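Local coordinates for transketolase (PDB 3L84), which belongs to the thiamine diphosphate-dependent enzyme family and assembles from two copies of a chain with three alpha/beta domains, at residues A[164-167]-A[168-171]. Residues are numbered along the deposited sequence; the frame is centred on the assembly and turned at random.
Sequences CSLA and GLHK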
ATOM      1  N   CYS A 164       6.825  14.653   4.719  1.00  7.21           N
ATOM      2  CA  CYS A 164       7.612  15.879   4.738  1.00  7.98           C
ATOM      3  C   CYS A 164       6.815  17.056   4.145  1.00  7.68           C
ATOM      4  O   CYS A 164       7.006  18.203   4.549  1.00  7.48           O
ATOM      5  CB  CYS A 164       8.920  15.675   4.026  1.00  7.99           C
ATOM      6  SG  CYS A 164      10.056  14.593   4.975  1.00 10.39           S
ATOM      7  N   SER A 165       5.897  16.776   3.228  1.00  7.49           N
ATOM      8  CA  SER A 165       4.986  17.789   2.738  1.00  7.75           C
ATOM      9  C   SER A 165       4.219  18.383   3.914  1.00  8.04           C
ATOM     10  O   SER A 165       4.165  19.601   4.087  1.00  8.30           O
ATOM     11  CB  SER A 165       4.016  17.181   1.718  1.00  7.99           C
ATOM     12  OG  SER A 165       3.321  18.221   1.010  1.00  8.18           O
ATOM     13  N   LEU A 166       3.630  17.526   4.748  1.00  7.73           N
ATOM     14  CA  LEU A 166       2.921  17.992   5.917  1.00  8.40           C
ATOM     15  C   LEU A 166       3.838  18.700   6.940  1.00  7.61           C
ATOM     16  O   LEU A 166       3.410  19.658   7.605  1.00  8.44           O
ATOM     17  CB  LEU A 166       2.200  16.808   6.607  1.00  8.87           C
ATOM     18  CG  LEU A 166       0.889  16.369   5.963  1.00  8.08           C
ATOM     19  CD1 LEU A 166       0.461  15.030   6.478  1.00  9.02           C
ATOM     20  CD2 LEU A 166      -0.192  17.400   6.269  1.00 10.32           C
ATOM     21  N   ALA A 167       5.089  18.243   7.078  1.00  7.44           N
ATOM     22  CA  ALA A 167       5.992  18.881   8.028  1.00  6.99           C
ATOM     23  C   ALA A 167       6.238  20.322   7.651  1.00  7.89           C
ATOM     24  O   ALA A 167       6.312  21.180   8.531  1.00  8.24           O
ATOM     25  CB  ALA A 167       7.330  18.128   8.101  1.00  8.43           C
ATOM     26  N   GLY A 168       6.400  20.597   6.362  1.00  7.77           N
ATOM     27  CA  GLY A 168       6.638  21.975   5.931  1.00  7.60           C
ATOM     28  C   GLY A 168       5.392  22.821   6.118  1.00  8.13           C
ATOM     29  O   GLY A 168       5.459  23.948   6.602  1.00  8.75           O
ATOM     30  N   LEU A 169       4.231  22.281   5.764  1.00  9.13           N
ATOM     31  CA  LEU A 169       2.960  22.992   5.920  1.00  9.02           C
ATOM     32  C   LEU A 169       2.713  23.408   7.366  1.00  9.80           C
ATOM     33  O   LEU A 169       2.298  24.538   7.650  1.00 10.54           O
ATOM     34  CB  LEU A 169       1.791  22.115   5.449  1.00  9.43           C
ATOM     35  CG  LEU A 169       0.393  22.724   5.610  1.00  8.84           C
ATOM     36  CD1 LEU A 169       0.181  23.990   4.703  1.00 12.87           C
ATOM     37  CD2 LEU A 169      -0.617  21.660   5.274  1.00 12.14           C
ATOM     38  N   HIS A 170       2.989  22.505   8.298  1.00  8.96           N
ATOM     39  CA  HIS A 170       2.736  22.754   9.701  1.00  9.19           C
ATOM     40  C   HIS A 170       3.900  23.389  10.435  1.00  9.83           C
ATOM     41  O   HIS A 170       3.827  23.532  11.664  1.00 10.41           O
ATOM     42  CB  HIS A 170       2.212  21.485  10.375  1.00  9.46           C
ATOM     43  CG  HIS A 170       0.845  21.141   9.909  1.00  9.46           C
ATOM     44  ND1 HIS A 170      -0.266  21.830  10.343  1.00 12.20           N
ATOM     45  CD2 HIS A 170       0.409  20.270   8.970  1.00 11.58           C
ATOM     46  CE1 HIS A 170      -1.336  21.362   9.713  1.00 13.97           C
ATOM     47  NE2 HIS A 170      -0.951  20.403   8.896  1.00 12.29           N
ATOM     48  N   LYS A 171       4.925  23.782   9.689  1.00  9.42           N
ATOM     49  CA  LYS A 171       6.036  24.562  10.237  1.00  9.88           C
ATOM     50  C   LYS A 171       6.579  23.849  11.461  1.00  9.70           C
ATOM     51  O   LYS A 171       6.689  24.400  12.569  1.00  9.58           O
ATOM     52  CB  LYS A 171       5.578  25.980  10.572  1.00 10.96           C
ATOM     53  CG  LYS A 171       5.117  26.758   9.348  1.00 12.46           C
ATOM     54  CD  LYS A 171       4.660  28.177   9.751  1.00 17.60           C
ATOM     55  CE  LYS A 171       4.556  29.127   8.545  1.00 22.62           C
ATOM     56  NZ  LYS A 171       4.005  28.543   7.311  1.00 26.51           N
TER
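His-170 N bonds to Leu-166 O at 3.0 Å in the last turn of helix 158-169, which a Schellman motif brings to an end. Two more i to i+4 bonds join residues 164-167 to 168-171: Gly-168 N reaches Cys-164 O at 3.1 Å, and Leu-169 N reaches Ser-165 O at 3.2 Å. His-170 is the first residue to leave helical angles, and Lys-171, the C-prime residue, takes a positive phi of 52°, its charged side chain exposed to solvent where the helix ends. That reversal turns the chain back, so that Lys-171 N bonds to Gly-168 O at 3.1 Å inside the Schellman pairing of Leu-172 N with Ala-167 O, giving late carbonyls donors as the helix runs out. The small Ala-167 methyl lets the helix lie close to Val-124 of helix 118-137. A hydroxyl suits Ser-165, at the subunit interface, because it can accept and donate at once: OG accepts a hydrogen bond from Arg-390 NH2 and most likely donates one to Glu-196 OE2 of the second subunit. Leu-169 likewise reaches that subunit, packing on Ala-193. Leu-166 and His-170 have matching first torsions (chi1 -79° and -69°), each with CG anti to its carbonyl carbon, and therefore run side by side in the same direction. The His-170 side chain touches Met-128 of helix 118-137, and its ring meets Phe-379 edge-to-face. Leu-169 CG lies over one of its faces, near the rim, 4.1 Å above the plane. At the ring edge, in its plane, the methyl CD2 of Leu-166 comes to 4.0 Å from His-170 CD2.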